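Local structure of beta-fructofuranosidase (3WPU) at residues Q87-L99 with K206-G218. The protein is a bacterial beta-fructofuranosidase of the levansucrase/invertase family, a mainly beta-strand protein of the five-bladed beta-propeller type. Residues are numbered along the deposited sequence; the frame is centred on the assembly and turned at random.
Sequences QYSVNGWEIIFSL and KVKANKKGVTLTG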
loop_
_atom_site.group_PDB
_atom_site.type_symbol
_atom_site.label_atom_id
_atom_site.label_comp_id
_atom_site.label_asym_id
_atom_site.label_seq_id
_atom_site.Cartn_x
_atom_site.Cartn_y
_atom_site.Cartn_z
ATOM N N GLN A 87 3.043 -13.421 4.162
ATOM C CA GLN A 87 2.523 -13.587 2.816
ATOM C C GLN A 87 2.436 -15.061 2.440
ATOM O O GLN A 87 3.367 -15.837 2.692
ATOM C CB GLN A 87 3.373 -12.781 1.822
ATOM C CG GLN A 87 3.407 -11.313 2.235
ATOM C CD GLN A 87 4.138 -10.359 1.320
ATOM O OE1 GLN A 87 4.075 -9.132 1.532
ATOM N NE2 GLN A 87 4.796 -10.874 0.303
ATOM N N TYR A 88 1.310 -15.433 1.825
ATOM C CA TYR A 88 0.947 -16.833 1.641
ATOM C C TYR A 88 0.861 -17.393 0.223
ATOM O O TYR A 88 0.387 -16.741 -0.713
ATOM C CB TYR A 88 -0.395 -17.086 2.297
ATOM C CG TYR A 88 -0.308 -17.214 3.786
ATOM C CD1 TYR A 88 -0.136 -16.093 4.583
ATOM C CD2 TYR A 88 -0.397 -18.458 4.401
ATOM C CE1 TYR A 88 -0.038 -16.198 5.949
ATOM C CE2 TYR A 88 -0.299 -18.577 5.779
ATOM C CZ TYR A 88 -0.103 -17.441 6.547
ATOM O OH TYR A 88 -0.024 -17.521 7.921
ATOM N N SER A 89 1.300 -18.650 0.107
ATOM C CA SER A 89 0.916 -19.524 -0.990
ATOM C C SER A 89 -0.173 -20.437 -0.450
ATOM O O SER A 89 -0.246 -20.657 0.767
ATOM C CB SER A 89 2.123 -20.328 -1.498
ATOM O OG SER A 89 2.576 -21.222 -0.502
ATOM N N VAL A 90 -1.008 -20.969 -1.341
ATOM C CA VAL A 90 -2.053 -21.943 -0.981
ATOM C C VAL A 90 -1.899 -23.162 -1.886
ATOM O O VAL A 90 -1.887 -23.055 -3.119
ATOM C CB VAL A 90 -3.491 -21.373 -1.108
ATOM C CG1 VAL A 90 -4.516 -22.403 -0.630
ATOM C CG2 VAL A 90 -3.648 -20.087 -0.300
ATOM N N ASN A 91 -1.713 -24.326 -1.276
ATOM C CA ASN A 91 -1.533 -25.559 -2.020
ATOM C C ASN A 91 -0.580 -25.441 -3.205
ATOM O O ASN A 91 -0.858 -25.933 -4.289
ATOM C CB ASN A 91 -2.893 -26.126 -2.404
ATOM C CG ASN A 91 -3.638 -26.662 -1.197
ATOM O OD1 ASN A 91 -3.188 -26.508 -0.074
ATOM N ND2 ASN A 91 -4.776 -27.291 -1.426
ATOM N N GLY A 92 0.562 -24.799 -2.956
ATOM C CA GLY A 92 1.648 -24.725 -3.902
ATOM C C GLY A 92 1.636 -23.523 -4.811
ATOM O O GLY A 92 2.477 -23.433 -5.697
ATOM N N TRP A 93 0.712 -22.592 -4.593
ATOM C CA TRP A 93 0.573 -21.425 -5.487
ATOM C C TRP A 93 0.624 -20.100 -4.727
ATOM O O TRP A 93 -0.163 -19.886 -3.793
ATOM C CB TRP A 93 -0.758 -21.475 -6.226
ATOM C CG TRP A 93 -0.923 -22.652 -7.100
ATOM C CD1 TRP A 93 -1.546 -23.819 -6.787
ATOM C CD2 TRP A 93 -0.484 -22.774 -8.458
ATOM N NE1 TRP A 93 -1.512 -24.674 -7.854
ATOM C CE2 TRP A 93 -0.863 -24.057 -8.898
ATOM C CE3 TRP A 93 0.220 -21.946 -9.333
ATOM C CZ2 TRP A 93 -0.584 -24.515 -10.179
ATOM C CZ3 TRP A 93 0.494 -22.407 -10.610
ATOM C CH2 TRP A 93 0.092 -23.669 -11.023
ATOM N N GLU A 94 1.529 -19.213 -5.139
ATOM C CA GLU A 94 1.518 -17.821 -4.651
ATOM C C GLU A 94 0.350 -17.154 -5.392
ATOM O O GLU A 94 0.159 -17.413 -6.582
ATOM C CB GLU A 94 2.821 -17.088 -4.945
ATOM C CG GLU A 94 3.995 -17.604 -4.146
ATOM C CD GLU A 94 5.281 -16.851 -4.364
ATOM O OE1 GLU A 94 5.436 -16.128 -5.384
ATOM O OE2 GLU A 94 6.180 -17.012 -3.512
ATOM N N ILE A 95 -0.402 -16.305 -4.683
ATOM C CA ILE A 95 -1.599 -15.649 -5.185
ATOM C C ILE A 95 -1.524 -14.170 -4.802
ATOM O O ILE A 95 -1.278 -13.825 -3.643
ATOM C CB ILE A 95 -2.887 -16.253 -4.571
ATOM C CG1 ILE A 95 -3.080 -17.702 -5.016
ATOM C CG2 ILE A 95 -4.107 -15.398 -4.935
ATOM C CD1 ILE A 95 -4.052 -18.470 -4.157
ATOM N N ILE A 96 -1.719 -13.304 -5.792
ATOM C CA ILE A 96 -1.801 -11.857 -5.556
ATOM C C ILE A 96 -3.077 -11.293 -6.154
ATOM O O ILE A 96 -3.665 -11.873 -7.093
ATOM C CB ILE A 96 -0.584 -11.103 -6.094
ATOM C CG1 ILE A 96 -0.477 -11.299 -7.607
ATOM C CG2 ILE A 96 0.672 -11.539 -5.335
ATOM C CD1 ILE A 96 0.634 -10.508 -8.278
ATOM N N PHE A 97 -3.491 -10.169 -5.585
ATOM C CA PHE A 97 -4.621 -9.377 -6.075
ATOM C C PHE A 97 -4.101 -8.069 -6.598
ATOM O O PHE A 97 -3.185 -7.484 -6.001
ATOM C CB PHE A 97 -5.609 -9.109 -4.939
ATOM C CG PHE A 97 -6.359 -10.327 -4.496
ATOM C CD1 PHE A 97 -7.503 -10.730 -5.161
ATOM C CD2 PHE A 97 -5.930 -11.054 -3.409
ATOM C CE1 PHE A 97 -8.215 -11.844 -4.754
ATOM C CE2 PHE A 97 -6.640 -12.168 -2.991
ATOM C CZ PHE A 97 -7.775 -12.562 -3.660
ATOM N N SER A 98 -4.670 -7.604 -7.714
ATOM C CA SER A 98 -4.261 -6.360 -8.332
ATOM C C SER A 98 -5.442 -5.557 -8.857
ATOM O O SER A 98 -6.441 -6.129 -9.312
ATOM C CB SER A 98 -3.363 -6.614 -9.548
ATOM O OG SER A 98 -2.194 -7.367 -9.261
ATOM N N LEU A 99 -5.303 -4.225 -8.851
ATOM C CA LEU A 99 -6.191 -3.372 -9.616
ATOM C C LEU A 99 -5.793 -3.539 -11.077
ATOM O O LEU A 99 -4.603 -3.468 -11.403
ATOM C CB LEU A 99 -6.064 -1.893 -9.224
ATOM C CG LEU A 99 -6.420 -1.555 -7.772
ATOM C CD1 LEU A 99 -6.557 -0.061 -7.600
ATOM C CD2 LEU A 99 -7.680 -2.296 -7.367
ATOM N N LYS A 206 -12.860 -18.124 -1.858
ATOM C CA LYS A 206 -12.079 -19.308 -1.520
ATOM C C LYS A 206 -11.197 -19.695 -2.682
ATOM O O LYS A 206 -11.539 -19.463 -3.838
ATOM C CB LYS A 206 -13.020 -20.467 -1.164
ATOM C CG LYS A 206 -12.344 -21.611 -0.444
ATOM C CD LYS A 206 -13.365 -22.605 0.097
ATOM C CE LYS A 206 -12.734 -23.518 1.126
ATOM N NZ LYS A 206 -13.766 -24.219 1.929
ATOM N N VAL A 207 -10.057 -20.297 -2.339
ATOM C CA VAL A 207 -9.099 -20.795 -3.305
ATOM C C VAL A 207 -9.498 -22.204 -3.727
ATOM O O VAL A 207 -9.794 -23.065 -2.897
ATOM C CB VAL A 207 -7.671 -20.831 -2.707
ATOM C CG1 VAL A 207 -6.690 -21.503 -3.656
ATOM C CG2 VAL A 207 -7.214 -19.418 -2.362
ATOM N N LYS A 208 -9.489 -22.435 -5.025
ATOM C CA LYS A 208 -9.602 -23.774 -5.544
ATOM C C LYS A 208 -8.370 -23.986 -6.419
ATOM O O LYS A 208 -8.226 -23.350 -7.460
ATOM C CB LYS A 208 -10.923 -23.953 -6.292
ATOM C CG LYS A 208 -11.313 -25.420 -6.499
ATOM C CD LYS A 208 -10.716 -25.987 -7.773
ATOM C CE LYS A 208 -10.841 -27.511 -7.852
ATOM N NZ LYS A 208 -9.626 -28.246 -7.365
ATOM N N ALA A 209 -7.455 -24.829 -5.943
ATOM C CA ALA A 209 -6.163 -25.021 -6.591
ATOM C C ALA A 209 -5.964 -26.467 -7.047
ATOM O O ALA A 209 -6.421 -27.406 -6.403
ATOM C CB ALA A 209 -5.041 -24.603 -5.657
ATOM N N ASN A 210 -5.313 -26.626 -8.191
ATOM C CA ASN A 210 -4.804 -27.946 -8.601
ATOM C C ASN A 210 -3.541 -27.762 -9.442
ATOM O O ASN A 210 -3.004 -26.654 -9.495
ATOM C CB ASN A 210 -5.900 -28.780 -9.309
ATOM C CG ASN A 210 -6.485 -28.111 -10.547
ATOM O OD1 ASN A 210 -7.632 -28.385 -10.919
ATOM N ND2 ASN A 210 -5.733 -27.250 -11.188
ATOM N N LYS A 211 -3.068 -28.831 -10.090
ATOM C CA LYS A 211 -1.847 -28.763 -10.900
ATOM C C LYS A 211 -1.930 -27.730 -12.003
ATOM O O LYS A 211 -0.910 -27.182 -12.403
ATOM C CB LYS A 211 -1.525 -30.110 -11.558
ATOM C CG LYS A 211 -0.833 -31.087 -10.635
ATOM C CD LYS A 211 -0.621 -32.441 -11.308
ATOM C CE LYS A 211 -0.145 -33.486 -10.313
ATOM N NZ LYS A 211 1.131 -33.081 -9.668
ATOM N N LYS A 212 -3.129 -27.514 -12.524
ATOM C CA LYS A 212 -3.353 -26.585 -13.634
ATOM C C LYS A 212 -3.383 -25.112 -13.228
ATOM O O LYS A 212 -3.189 -24.250 -14.073
ATOM C CB LYS A 212 -4.646 -26.934 -14.384
ATOM C CG LYS A 212 -4.481 -27.998 -15.463
ATOM C CD LYS A 212 -3.766 -29.237 -14.946
ATOM C CE LYS A 212 -3.678 -30.318 -16.014
ATOM N NZ LYS A 212 -5.015 -30.788 -16.472
ATOM N N GLY A 213 -3.605 -24.820 -11.946
ATOM C CA GLY A 213 -3.604 -23.440 -11.479
ATOM C C GLY A 213 -4.621 -23.146 -10.401
ATOM O O GLY A 213 -5.034 -24.036 -9.639
ATOM N N VAL A 214 -5.012 -21.875 -10.331
ATOM C CA VAL A 214 -5.863 -21.378 -9.269
ATOM C C VAL A 214 -7.145 -20.792 -9.841
ATOM O O VAL A 214 -7.114 -20.007 -10.788
ATOM C CB VAL A 214 -5.130 -20.293 -8.452
ATOM C CG1 VAL A 214 -6.075 -19.592 -7.484
ATOM C CG2 VAL A 214 -3.938 -20.907 -7.727
ATOM N N THR A 215 -8.266 -21.194 -9.262
ATOM C CA THR A 215 -9.548 -20.564 -9.501
ATOM C C THR A 215 -10.010 -20.033 -8.163
ATOM O O THR A 215 -9.745 -20.635 -7.116
ATOM C CB THR A 215 -10.594 -21.567 -10.044
ATOM O OG1 THR A 215 -10.112 -22.140 -11.263
ATOM C CG2 THR A 215 -11.908 -20.865 -10.320
ATOM N N LEU A 216 -10.655 -18.871 -8.189
ATOM C CA LEU A 216 -11.270 -18.330 -6.992
ATOM C C LEU A 216 -12.759 -18.610 -7.094
ATOM O O LEU A 216 -13.344 -18.497 -8.163
ATOM C CB LEU A 216 -10.967 -16.840 -6.823
ATOM C CG LEU A 216 -9.486 -16.496 -6.622
ATOM C CD1 LEU A 216 -9.339 -15.006 -6.341
ATOM C CD2 LEU A 216 -8.816 -17.279 -5.508
ATOM N N THR A 217 -13.344 -19.066 -5.995
ATOM C CA THR A 217 -14.760 -19.317 -5.924
ATOM C C THR A 217 -15.339 -18.342 -4.886
ATOM O O THR A 217 -14.592 -17.723 -4.119
ATOM C CB THR A 217 -15.066 -20.792 -5.542
ATOM O OG1 THR A 217 -14.589 -21.075 -4.223
ATOM C CG2 THR A 217 -14.424 -21.757 -6.534
ATOM N N GLY A 218 -16.658 -18.179 -4.904
ATOM C CA GLY A 218 -17.339 -17.297 -3.975
ATOM C C GLY A 218 -17.281 -15.860 -4.449
ATOM O O GLY A 218 -17.454 -15.601 -5.628
HETATM O O HOH W 1 -5.593 -28.462 -3.952
#
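Val90 passes alongside Val207, its CG1 3.8 Å from Val207 CG1, where two beta hairpins, each closed by a tight turn, pack through their side chains; the axes of strands 93-99 and 213-218 approach to 8.3 Å at 42°. The hairpins belong to the five-bladed beta-propeller fold of the levansucrase/invertase family. In the type I' turn Val90-Trp93, Asn91 rests its CB near the Ala209 methyl; its ND2 is bonded to Thr492 O and to a water that bridges to Ala209 O. Trp93 covers the tip of the other hairpin. With CG anti to its own carbonyl carbon (chi1 -62°), its indole lies over Gly213 CA, 3.8 Å from the six-ring centroid, and Val214 CG2, 3.9 Å from the five-ring centroid: two CH-pi contacts on one face. The one direct hydrogen bond between the hairpins lies at the indole edge: Trp93 NE1 donates to Asn210 O at 3.0 Å, weak because the N-H points off line (130°), and the same oxygen also accepts from Gly213 N. Tyr120 adds an edge-to-face ring contact. Ile95 points its CD1 tip to tip at Val207 CG2, 3.8 Å away, and also reaches Val214 CG1, joining both strands of the partner hairpin. Farther on, Phe97 brings CE1 to 3.7 Å from Leu216 CD1.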